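Local coordinates for protein chitin binding domain (Burkholderia pseudomallei, PDB 3UAM) that probably binds chitin and may cleave polysaccharide chains oxidatively, like other AA10 lytic polysaccharide monooxygenases, at residues T126-Y131 with V156-Y161; S113-W118 with E178-F183; H21-T26 with Q44-E49; F183-R188 with I211-A216. All coordinates share one frame; numbering follows the deposited sequence. Where two conformers were deposited one is given.

In the fold
The four contacts illustrate how chemistry follows position in a beta-sandwich. Interactions 1 and 2 are antiparallel strand pairs, one in each sheet, and their inward faces meet where Tyr131 and Tyr157 of the first reach Trp118 and His181 of the second. Interaction 3, the most buried, joins the outer strand 21-26 of the three-stranded sheet to a turn by polar side chains and a water. Interaction 4, farthest from the centre of the chain, is mainly apolar and ties the two sheets together beside the C-terminus. Interactions 2 and 4 share Phe183, whereas interaction 2 borders interaction 3 through strand 113-121. The buried arginines of interaction 1 meet aspartates, whereas the acidic side chains of interaction 2 are exposed.

Interaction 1 (T126-Y131 with V156-Y161); sequences TRRWTY and VYLNTY
In Arg127 CG stands anti to the backbone N (chi1 -176°), and bends at chi2 and chi3 then fold the chain back, bringing the guanidinium to Asn159 and Tyr161. Asn159 sets its own CG beside its backbone N (chi1 -76°), which carries the amide toward Thr126. The guanidinium uses its edge: NH1 donates to Asn159 O and to Tyr161 O, at 2.9 Å each, and NH2 adds a longer bond of 3.1 Å to Tyr161 O. All three bonds lie close to the guanidinium plane, yet NH1 approaches both carbonyl groups from above their planes. Asn159 ND2 donates to Thr126 O at 2.8 Å, again from above the carbonyl plane, while Asn159 N bonds to Arg127 O.

Beyond this corner the segments form an antiparallel ladder within the beta-sandwich. Trp129 and Tyr157 are its hydrogen-bonded pair, and the bond from Tyr157 N to Trp129 O (2.8 Å) is almost straight at 176°. On the face they share, the indole and phenol side chains stand roughly perpendicular. The Tyr157 ring presents its edge to Tyr131, CE1 lying 3.7 Å from Tyr131 CE2, and stacks on His181 of the facing sheet. On the other face Arg128 runs alongside Leu158, its NH2 near CD1, while its charge goes to Asp63, Asp65 and Asp199. For Arg127, a salt bridge from NE to Asp69 probably balances the charge, while the two carbonyls take up N-H groups at the guanidinium edge, limit its rotation and secure the chain leaving strand 155-158.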
# COMPACT_ATOMS: atom_id res chain seq x y z
N THR A 126 -5.99 13.11 0.40
CA THR A 126 -5.30 12.09 -0.41
C THR A 126 -4.83 12.60 -1.77
O THR A 126 -5.62 13.16 -2.51
CB THR A 126 -6.25 10.93 -0.67
OG1 THR A 126 -6.69 10.39 0.58
CG2 THR A 126 -5.58 9.84 -1.52
N ARG A 127 -3.57 12.39 -2.11
CA ARG A 127 -3.09 12.71 -3.46
C ARG A 127 -3.38 11.58 -4.43
O ARG A 127 -3.84 11.82 -5.52
CB ARG A 127 -1.60 13.06 -3.48
CG ARG A 127 -1.10 13.50 -4.85
CD ARG A 127 -1.96 14.59 -5.47
NE ARG A 127 -2.07 15.76 -4.61
CZ ARG A 127 -3.01 16.71 -4.71
NH1 ARG A 127 -3.97 16.61 -5.62
NH2 ARG A 127 -3.02 17.73 -3.86
N ARG A 128 -3.10 10.35 -4.02
CA ARG A 128 -3.29 9.19 -4.89
C ARG A 128 -3.34 7.86 -4.13
O ARG A 128 -2.99 7.78 -2.95
CB ARG A 128 -2.19 9.14 -5.96
CG ARG A 128 -0.81 8.81 -5.40
CD ARG A 128 0.31 8.69 -6.45
NE ARG A 128 0.53 9.94 -7.19
CZ ARG A 128 1.08 11.04 -6.68
NH1 ARG A 128 1.44 11.08 -5.39
NH2 ARG A 128 1.25 12.11 -7.44
N TRP A 129 -3.82 6.83 -4.83
CA TRP A 129 -3.64 5.45 -4.47
C TRP A 129 -2.94 4.81 -5.63
O TRP A 129 -3.27 5.09 -6.78
CB TRP A 129 -4.97 4.75 -4.31
CG TRP A 129 -5.85 5.24 -3.21
CD1 TRP A 129 -6.04 4.67 -1.95
CD2 TRP A 129 -6.74 6.39 -3.25
NE1 TRP A 129 -6.97 5.38 -1.23
CE2 TRP A 129 -7.43 6.42 -1.95
CE3 TRP A 129 -7.05 7.34 -4.21
CZ2 TRP A 129 -8.37 7.39 -1.65
CZ3 TRP A 129 -8.00 8.32 -3.89
CH2 TRP A 129 -8.64 8.34 -2.62
N THR A 130 -1.98 3.95 -5.34
CA THR A 130 -1.17 3.30 -6.34
C THR A 130 -1.14 1.81 -6.03
O THR A 130 -1.13 1.42 -4.84
CB THR A 130 0.27 3.83 -6.33
OG1 THR A 130 0.30 5.22 -6.67
CG2 THR A 130 1.07 3.10 -7.38
N TYR A 131 -1.15 0.99 -7.08
CA TYR A 131 -1.09 -0.46 -6.95
C TYR A 131 0.10 -0.98 -7.75
O TYR A 131 0.18 -0.77 -8.93
CB TYR A 131 -2.39 -1.09 -7.40
CG TYR A 131 -3.57 -0.59 -6.58
CD1 TYR A 131 -3.91 -1.23 -5.40
CD2 TYR A 131 -4.30 0.52 -6.97
CE1 TYR A 131 -4.96 -0.78 -4.63
CE2 TYR A 131 -5.36 0.97 -6.20
CZ TYR A 131 -5.68 0.31 -5.02
OH TYR A 131 -6.72 0.72 -4.20
N VAL A 156 -3.01 3.44 -11.05
CA VAL A 156 -2.88 4.64 -10.24
C VAL A 156 -4.24 5.34 -10.26
O VAL A 156 -4.86 5.43 -11.33
CB VAL A 156 -1.80 5.59 -10.81
CG1 VAL A 156 -1.67 6.83 -9.94
CG2 VAL A 156 -0.44 4.90 -10.94
N TYR A 157 -4.69 5.83 -9.11
CA TYR A 157 -5.83 6.75 -9.04
C TYR A 157 -5.35 8.06 -8.45
O TYR A 157 -5.01 8.14 -7.26
CB TYR A 157 -6.93 6.16 -8.16
CG TYR A 157 -7.53 4.88 -8.70
CD1 TYR A 157 -6.95 3.65 -8.40
CD2 TYR A 157 -8.69 4.90 -9.49
CE1 TYR A 157 -7.49 2.47 -8.87
CE2 TYR A 157 -9.23 3.72 -10.00
CZ TYR A 157 -8.62 2.50 -9.66
OH TYR A 157 -9.13 1.32 -10.11
N LEU A 158 -5.29 9.09 -9.29
CA LEU A 158 -4.74 10.38 -8.90
C LEU A 158 -5.83 11.41 -8.65
O LEU A 158 -6.65 11.66 -9.53
CB LEU A 158 -3.84 10.90 -10.02
CG LEU A 158 -3.23 12.30 -9.86
CD1 LEU A 158 -2.31 12.40 -8.65
CD2 LEU A 158 -2.51 12.71 -11.15
N ASN A 159 -5.82 12.02 -7.46
CA ASN A 159 -6.68 13.19 -7.18
C ASN A 159 -5.99 14.41 -7.75
O ASN A 159 -4.80 14.58 -7.56
CB ASN A 159 -6.94 13.37 -5.68
CG ASN A 159 -7.95 12.38 -5.13
OD1 ASN A 159 -8.77 11.86 -5.88
ND2 ASN A 159 -7.90 12.13 -3.81
N THR A 160 -6.71 15.26 -8.46
CA THR A 160 -6.10 16.40 -9.13
C THR A 160 -6.26 17.73 -8.40
O THR A 160 -5.63 18.71 -8.78
CB THR A 160 -6.70 16.58 -10.54
OG1 THR A 160 -8.11 16.85 -10.42
CG2 THR A 160 -6.46 15.30 -11.42
N TYR A 161 -7.05 17.78 -7.34
CA TYR A 161 -7.36 19.08 -6.73
C TYR A 161 -6.11 19.67 -6.04
O TYR A 161 -5.48 19.00 -5.21
CB TYR A 161 -8.51 19.00 -5.74
CG TYR A 161 -8.87 20.37 -5.20
CD1 TYR A 161 -9.66 21.23 -5.94
CD2 TYR A 161 -8.36 20.81 -3.99
CE1 TYR A 161 -9.96 22.50 -5.47
CE2 TYR A 161 -8.64 22.06 -3.51
CZ TYR A 161 -9.43 22.91 -4.24
OH TYR A 161 -9.69 24.15 -3.74

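Interaction 2 (S113-W118 with E178-F183); sequences SLQISW and ETIHEF
Trp118 pairs with Thr179 at one end of an antiparallel ladder, and Phe183 meets Ile116 toward the other; the two strands belong to the three-stranded sheet of the beta-sandwich. Trp118, the residue most covered by the contact, is gripped through its backbone: its N donates to Thr179 O at 2.8 Å. The return bond from Thr179 N to Trp118 O is bent to 137° at this end of the ladder. Their CB atoms come within 4.0 Å of each other, and Thr179 O lies at the edge of the indole. The ring itself turns into the sandwich, where NE1 bonds to Tyr131 OH, the same hydroxyl that engages His181 ND1.

Phe183 swings its ring back over the strand pair because CG sits between the backbone N and the carbonyl carbon (chi1 45°). This brings CZ to 3.7 Å from Ile116 CG1, the two side chains crossing obliquely on the inward face. Ile116 is also held by a pair of backbone bonds with His181, its N donating to His181 O at 2.7 Å. Val24 of strand 21-26 also touches the isoleucine.

The outward face is more exposed and mixes polar side chains with Ile180. A water links Ser117 OG with Glu178 OE1, and farther along the methyl CG2 of Ile180 rests 3.5 Å from Gln115 CG.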
# COMPACT_ATOMS: atom_id res chain seq x y z
N SER A 113 -10.91 -9.52 -12.82
CA SER A 113 -11.36 -8.25 -12.25
C SER A 113 -11.29 -8.33 -10.74
O SER A 113 -11.82 -9.24 -10.14
CB SER A 113 -12.80 -7.91 -12.64
OG SER A 113 -12.96 -7.90 -14.03
N LEU A 114 -10.61 -7.38 -10.13
CA LEU A 114 -10.37 -7.42 -8.70
C LEU A 114 -10.83 -6.10 -8.14
O LEU A 114 -10.44 -5.04 -8.62
CB LEU A 114 -8.89 -7.63 -8.41
CG LEU A 114 -8.52 -7.92 -6.96
CD1 LEU A 114 -9.08 -9.26 -6.53
CD2 LEU A 114 -7.01 -7.89 -6.80
N GLN A 115 -11.71 -6.17 -7.15
CA GLN A 115 -12.18 -4.98 -6.46
C GLN A 115 -11.38 -4.83 -5.16
O GLN A 115 -11.30 -5.75 -4.35
CB GLN A 115 -13.67 -5.13 -6.19
CG GLN A 115 -14.39 -3.84 -5.87
CD GLN A 115 -15.87 -3.93 -6.19
OE1 GLN A 115 -16.62 -4.48 -5.40
NE2 GLN A 115 -16.30 -3.38 -7.35
N ILE A 116 -10.78 -3.67 -4.98
CA ILE A 116 -10.05 -3.35 -3.76
C ILE A 116 -10.88 -2.38 -2.93
O ILE A 116 -11.41 -1.38 -3.48
CB ILE A 116 -8.73 -2.62 -4.05
CG1 ILE A 116 -7.89 -3.36 -5.10
CG2 ILE A 116 -7.94 -2.37 -2.76
CD1 ILE A 116 -7.46 -4.74 -4.69
N SER A 117 -11.04 -2.67 -1.63
CA SER A 117 -11.70 -1.75 -0.72
C SER A 117 -10.75 -1.30 0.38
O SER A 117 -10.22 -2.11 1.13
CB SER A 117 -12.93 -2.38 -0.08
OG SER A 117 -13.97 -2.63 -1.03
N TRP A 118 -10.58 0.01 0.49
CA TRP A 118 -9.95 0.67 1.65
C TRP A 118 -10.97 1.13 2.65
O TRP A 118 -12.03 1.63 2.27
CB TRP A 118 -9.20 1.90 1.23
CG TRP A 118 -7.96 1.64 0.44
CD1 TRP A 118 -7.84 1.40 -0.93
CD2 TRP A 118 -6.59 1.64 0.95
NE1 TRP A 118 -6.54 1.24 -1.27
CE2 TRP A 118 -5.74 1.36 -0.19
CE3 TRP A 118 -6.01 1.83 2.20
CZ2 TRP A 118 -4.36 1.28 -0.06
CZ3 TRP A 118 -4.63 1.75 2.31
CH2 TRP A 118 -3.83 1.48 1.20
N GLU A 178 -15.46 4.22 2.54
CA GLU A 178 -14.60 3.25 1.90
C GLU A 178 -14.26 3.69 0.47
O GLU A 178 -15.13 4.14 -0.27
CB GLU A 178 -15.28 1.88 1.84
CG GLU A 178 -15.28 1.12 3.18
CD GLU A 178 -16.02 -0.20 3.10
OE1 GLU A 178 -16.31 -0.66 1.96
OE2 GLU A 178 -16.33 -0.78 4.16
N THR A 179 -12.99 3.54 0.11
CA THR A 179 -12.56 3.74 -1.27
C THR A 179 -12.57 2.39 -1.99
O THR A 179 -11.91 1.44 -1.57
CB THR A 179 -11.14 4.31 -1.34
OG1 THR A 179 -11.06 5.49 -0.52
CG2 THR A 179 -10.75 4.63 -2.82
N ILE A 180 -13.32 2.32 -3.08
CA ILE A 180 -13.47 1.11 -3.87
C ILE A 180 -12.85 1.28 -5.26
O ILE A 180 -13.30 2.11 -6.06
CB ILE A 180 -14.94 0.74 -3.99
CG1 ILE A 180 -15.52 0.61 -2.58
CG2 ILE A 180 -15.11 -0.56 -4.76
CD1 ILE A 180 -16.92 1.15 -2.50
N HIS A 181 -11.81 0.49 -5.54
CA HIS A 181 -11.11 0.52 -6.82
C HIS A 181 -11.29 -0.80 -7.49
O HIS A 181 -11.40 -1.81 -6.81
CB HIS A 181 -9.64 0.80 -6.60
CG HIS A 181 -9.36 2.21 -6.12
ND1 HIS A 181 -8.42 2.49 -5.20
CD2 HIS A 181 -9.95 3.43 -6.47
CE1 HIS A 181 -8.39 3.83 -4.99
NE2 HIS A 181 -9.33 4.40 -5.75
N GLU A 182 -11.30 -0.81 -8.82
CA GLU A 182 -11.42 -2.06 -9.57
C GLU A 182 -10.51 -2.03 -10.78
O GLU A 182 -10.49 -1.05 -11.53
CB GLU A 182 -12.88 -2.31 -10.03
CG GLU A 182 -13.09 -3.66 -10.72
CD GLU A 182 -14.55 -4.10 -10.77
OE1 GLU A 182 -15.39 -3.25 -11.11
OE2 GLU A 182 -14.86 -5.28 -10.44
N PHE A 183 -9.78 -3.11 -10.99
CA PHE A 183 -8.94 -3.26 -12.17
C PHE A 183 -8.71 -4.73 -12.49
O PHE A 183 -9.07 -5.60 -11.71
CB PHE A 183 -7.61 -2.53 -11.97
CG PHE A 183 -6.97 -2.78 -10.63
CD1 PHE A 183 -6.20 -3.90 -10.41
CD2 PHE A 183 -7.09 -1.84 -9.60
CE1 PHE A 183 -5.58 -4.10 -9.19
CE2 PHE A 183 -6.49 -2.05 -8.36
CZ PHE A 183 -5.73 -3.18 -8.16
O HOH W 1 -16.20 -2.86 -0.03

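Interaction 3 (H21-T26 with Q44-E49); sequences HGRVIT and QVNELE
His21 and Asn46 meet where the outer strand 21-26 of the beta-sandwich is covered by the turn that follows the short helix 42-45. The main nonpolar contact is CH-pi. Asn46 CB stands over one face of the imidazole, 3.6 Å from its centroid and displaced toward the rim near CG. The asparagine amide lies only 19° from parallel to the ring. Nearby, Arg23 CD packs on Val45 CG1 at 3.6 Å.

Two side-chain hydrogen bonds flank this contact. In the first, His21 NE2 donates to Glu47 OE2 at 2.7 Å; the oxygen lies in the ring plane and offers its anti lone pair. The glutamate chain is extended beyond CG, which lets a residue whose first bond does not face the strand deliver its carboxylate to the ring edge. His21 ND1, also buried by the contact, has no partner in the model. In the second, Arg23 NH1 bonds to Asn46 OD1 at 2.9 Å, in the amide plane and on a lone pair. Here the arginine presents a guanidinium edge to an amide turned 83° against it. Asn46 ND2 in turn donates to Phe42 O, so both ends of the amide are occupied and its rotation is fixed.

Backbone atoms add a third kind of link. Gly22 N reaches Asn46 O at 3.2 Å, with a fairly straight N-H...O angle of 165°, and the same carbonyl oxygen takes a CA-H contact from His21. Finally, one water sits between the segments, accepting from Leu48 N and donating to Val45 O and, at 2.8 Å, to Gly22 O.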
# COMPACT_ATOMS: atom_id res chain seq x y z
N HIS A 21 -6.16 6.39 10.34
CA HIS A 21 -6.07 4.98 10.04
C HIS A 21 -6.49 4.72 8.63
O HIS A 21 -7.40 5.38 8.13
CB HIS A 21 -7.05 4.22 10.92
CG HIS A 21 -6.55 3.95 12.30
ND1 HIS A 21 -7.35 3.45 13.26
CD2 HIS A 21 -5.30 4.12 12.86
CE1 HIS A 21 -6.63 3.27 14.38
NE2 HIS A 21 -5.36 3.69 14.13
N GLY A 22 -5.83 3.76 8.01
CA GLY A 22 -6.22 3.28 6.69
C GLY A 22 -5.72 1.86 6.48
O GLY A 22 -4.60 1.54 6.91
N ARG A 23 -6.53 1.02 5.83
CA ARG A 23 -6.12 -0.34 5.46
C ARG A 23 -6.94 -0.87 4.28
O ARG A 23 -8.00 -0.33 3.97
CB ARG A 23 -6.27 -1.28 6.66
CG ARG A 23 -7.71 -1.55 7.04
CD ARG A 23 -7.86 -2.21 8.39
NE ARG A 23 -9.28 -2.45 8.65
CZ ARG A 23 -10.17 -1.51 8.97
NH1 ARG A 23 -9.82 -0.24 9.16
NH2 ARG A 23 -11.43 -1.87 9.14
N VAL A 24 -6.44 -1.91 3.63
CA VAL A 24 -7.20 -2.64 2.63
C VAL A 24 -7.93 -3.80 3.30
O VAL A 24 -7.32 -4.77 3.75
CB VAL A 24 -6.31 -3.13 1.49
CG1 VAL A 24 -7.06 -4.11 0.60
CG2 VAL A 24 -5.80 -1.93 0.70
N ILE A 25 -9.25 -3.69 3.35
CA ILE A 25 -10.06 -4.67 4.03
C ILE A 25 -10.43 -5.84 3.13
O ILE A 25 -10.65 -6.95 3.64
CB ILE A 25 -11.32 -4.06 4.70
CG1 ILE A 25 -12.23 -3.34 3.70
CG2 ILE A 25 -10.89 -3.12 5.83
CD1 ILE A 25 -13.64 -3.12 4.22
N THR A 26 -10.54 -5.62 1.82
CA THR A 26 -10.79 -6.73 0.88
C THR A 26 -10.15 -6.44 -0.48
O THR A 26 -10.11 -5.29 -0.93
CB THR A 26 -12.28 -7.05 0.69
OG1 THR A 26 -13.00 -5.85 0.55
CG2 THR A 26 -12.89 -7.82 1.90
N GLN A 44 -2.41 -1.12 14.90
CA GLN A 44 -1.26 -1.61 14.15
C GLN A 44 -1.55 -1.91 12.68
O GLN A 44 -0.78 -1.51 11.80
CB GLN A 44 -0.70 -2.87 14.84
CG GLN A 44 0.00 -2.57 16.17
CD GLN A 44 0.48 -3.83 16.88
OE1 GLN A 44 -0.11 -4.90 16.72
NE2 GLN A 44 1.54 -3.72 17.65
N VAL A 45 -2.65 -2.61 12.39
CA VAL A 45 -3.06 -2.93 11.01
C VAL A 45 -3.28 -1.67 10.18
O VAL A 45 -3.01 -1.64 8.98
CB VAL A 45 -4.37 -3.75 10.98
CG1 VAL A 45 -4.88 -3.93 9.55
CG2 VAL A 45 -4.15 -5.11 11.62
N ASN A 46 -3.78 -0.63 10.85
CA ASN A 46 -4.18 0.65 10.24
C ASN A 46 -3.10 1.76 10.24
O ASN A 46 -3.37 2.89 9.78
CB ASN A 46 -5.39 1.19 11.00
CG ASN A 46 -6.68 0.53 10.59
OD1 ASN A 46 -7.14 0.73 9.47
ND2 ASN A 46 -7.26 -0.29 11.46
N GLU A 47 -1.89 1.44 10.72
CA GLU A 47 -0.83 2.42 10.89
C GLU A 47 0.50 1.92 10.28
O GLU A 47 1.57 2.10 10.87
CB GLU A 47 -0.65 2.75 12.38
CG GLU A 47 -1.79 3.54 12.97
CD GLU A 47 -1.74 3.64 14.50
OE1 GLU A 47 -0.67 3.51 15.11
OE2 GLU A 47 -2.82 3.86 15.10
N LEU A 48 0.41 1.33 9.09
CA LEU A 48 1.57 0.90 8.35
C LEU A 48 2.02 2.11 7.52
O LEU A 48 1.93 2.12 6.29
CB LEU A 48 1.26 -0.34 7.53
CG LEU A 48 0.75 -1.56 8.33
CD1 LEU A 48 0.54 -2.76 7.41
CD2 LEU A 48 1.66 -1.91 9.52
N GLU A 49 2.50 3.12 8.24
CA GLU A 49 2.69 4.47 7.72
C GLU A 49 4.18 4.79 7.65
O GLU A 49 4.93 4.70 8.64
CB GLU A 49 1.97 5.44 8.66
CG GLU A 49 1.88 6.86 8.13
CD GLU A 49 1.28 7.84 9.11
OE1 GLU A 49 0.75 7.46 10.18
OE2 GLU A 49 1.33 9.05 8.81
O HOH W 2 -2.01 0.63 7.49

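Interaction 4 (F183-R188 with I211-A216); sequences FNLPTR and IDLNFA
Arg188 lays its CB over the centre of the Phe215 ring, 3.6 Å from the centroid and 9° off the normal, in a CH-pi contact. The first part of the arginine chain runs alongside the phenylalanine before turning off. Leu185 comes at the ring obliquely, its CD1 3.8 Å from Phe215 CZ, and Pro186 O lies 3.6 Å from Phe215 CE2. Deeper in, Leu185 CD2 and Leu213 CD1 approach to 4.3 Å.

These residues join the two sheets of the beta-sandwich at one end: Leu185, Pro186 and Arg188 lie in the loop that leaves strand 179-184, whereas Leu213 and Phe215 belong to the last strand, 205-215, of the opposing sheet.

Beyond the ring the arginine chain bends at chi2 (-67°) and carries its guanidinium away, to Thr187 O and Thr134 O. NH1 donates to Thr187 O at 2.9 Å and NE to Thr134 O, and Pro186 CG sits over one face of the group, near the rim. A water in the plane of the Phe215 ring, at its edge, donates to Arg188 O and to Ala216 O of the C-terminal carboxylate. Farther out, Val108 touches Leu185, Leu213 and Phe215, and Leu114 of strand 113-121 packs on Leu185.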
# COMPACT_ATOMS: atom_id res chain seq x y z
N PHE A 183 -9.78 -3.11 -10.99
CA PHE A 183 -8.94 -3.26 -12.17
C PHE A 183 -8.71 -4.73 -12.49
O PHE A 183 -9.07 -5.60 -11.71
CB PHE A 183 -7.61 -2.53 -11.97
CG PHE A 183 -6.97 -2.78 -10.63
CD1 PHE A 183 -6.20 -3.90 -10.41
CD2 PHE A 183 -7.09 -1.84 -9.60
CE1 PHE A 183 -5.58 -4.10 -9.19
CE2 PHE A 183 -6.49 -2.05 -8.36
CZ PHE A 183 -5.73 -3.18 -8.16
N ASN A 184 -8.09 -4.99 -13.63
CA ASN A 184 -7.80 -6.35 -14.02
C ASN A 184 -6.40 -6.71 -13.62
O ASN A 184 -5.47 -5.95 -13.89
CB ASN A 184 -7.95 -6.53 -15.52
CG ASN A 184 -9.37 -6.35 -15.97
OD1 ASN A 184 -9.76 -5.26 -16.36
ND2 ASN A 184 -10.18 -7.41 -15.85
N LEU A 185 -6.25 -7.88 -13.00
CA LEU A 185 -4.92 -8.39 -12.70
C LEU A 185 -4.22 -8.76 -14.01
O LEU A 185 -4.86 -9.23 -14.95
CB LEU A 185 -5.00 -9.63 -11.78
CG LEU A 185 -5.54 -9.43 -10.37
CD1 LEU A 185 -5.64 -10.77 -9.62
CD2 LEU A 185 -4.68 -8.43 -9.61
N PRO A 186 -2.89 -8.58 -14.06
CA PRO A 186 -2.14 -8.97 -15.26
C PRO A 186 -1.93 -10.49 -15.33
O PRO A 186 -2.45 -11.23 -14.50
CB PRO A 186 -0.82 -8.23 -15.08
CG PRO A 186 -0.63 -8.18 -13.60
CD PRO A 186 -2.00 -8.12 -12.99
N THR A 187 -1.15 -10.93 -16.31
CA THR A 187 -0.82 -12.34 -16.52
C THR A 187 0.32 -12.79 -15.60
O THR A 187 1.43 -12.25 -15.67
CB THR A 187 -0.40 -12.54 -17.98
OG1 THR A 187 -1.49 -12.16 -18.82
CG2 THR A 187 0.01 -14.02 -18.27
N ARG A 188 0.05 -13.75 -14.72
CA ARG A 188 1.03 -14.27 -13.76
C ARG A 188 0.68 -15.73 -13.41
O ARG A 188 -0.44 -16.19 -13.63
CB ARG A 188 1.01 -13.46 -12.44
CG ARG A 188 1.44 -12.00 -12.48
CD ARG A 188 2.91 -11.84 -12.81
NE ARG A 188 3.37 -10.46 -12.70
CZ ARG A 188 3.20 -9.50 -13.61
NH1 ARG A 188 2.54 -9.74 -14.73
NH2 ARG A 188 3.68 -8.28 -13.39
N ILE A 211 -0.78 -7.23 -0.22
CA ILE A 211 -1.83 -8.21 -0.42
C ILE A 211 -1.19 -9.38 -1.13
O ILE A 211 -0.52 -9.21 -2.17
CB ILE A 211 -2.96 -7.69 -1.34
CG1 ILE A 211 -3.53 -6.40 -0.79
CG2 ILE A 211 -4.06 -8.74 -1.45
CD1 ILE A 211 -4.37 -5.62 -1.78
N ASP A 212 -1.37 -10.56 -0.55
CA ASP A 212 -0.69 -11.75 -1.03
C ASP A 212 -1.61 -12.54 -1.94
O ASP A 212 -2.73 -12.84 -1.57
CB ASP A 212 -0.27 -12.62 0.15
CG ASP A 212 0.84 -11.99 0.96
OD1 ASP A 212 1.97 -11.77 0.42
OD2 ASP A 212 0.59 -11.75 2.18
N LEU A 213 -1.11 -12.89 -3.12
CA LEU A 213 -1.89 -13.50 -4.20
C LEU A 213 -1.25 -14.81 -4.68
O LEU A 213 -0.03 -14.92 -4.74
CB LEU A 213 -1.97 -12.53 -5.39
CG LEU A 213 -2.52 -11.12 -5.12
CD1 LEU A 213 -2.51 -10.31 -6.42
CD2 LEU A 213 -3.91 -11.13 -4.50
N ASN A 214 -2.11 -15.77 -5.04
CA ASN A 214 -1.68 -16.99 -5.67
C ASN A 214 -2.41 -17.16 -7.00
O ASN A 214 -3.61 -17.44 -7.03
CB ASN A 214 -1.96 -18.20 -4.78
CG ASN A 214 -1.21 -19.43 -5.26
OD1 ASN A 214 -0.02 -19.35 -5.57
ND2 ASN A 214 -1.89 -20.57 -5.32
N PHE A 215 -1.67 -16.99 -8.09
CA PHE A 215 -2.25 -17.05 -9.42
C PHE A 215 -2.23 -18.49 -9.87
O PHE A 215 -1.20 -19.17 -9.77
CB PHE A 215 -1.43 -16.22 -10.41
CG PHE A 215 -1.69 -14.73 -10.34
CD1 PHE A 215 -1.08 -13.95 -9.39
CD2 PHE A 215 -2.49 -14.11 -11.29
CE1 PHE A 215 -1.27 -12.58 -9.36
CE2 PHE A 215 -2.71 -12.74 -11.26
CZ PHE A 215 -2.09 -11.98 -10.30
N ALA A 216 -3.36 -18.95 -10.37
CA ALA A 216 -3.44 -20.25 -11.04
C ALA A 216 -2.33 -20.36 -12.11
O ALA A 216 -1.96 -19.38 -12.80
CB ALA A 216 -4.83 -20.44 -11.66
OXT ALA A 216 -1.73 -21.42 -12.31
O HOH W 3 -3.30 -17.22 -13.35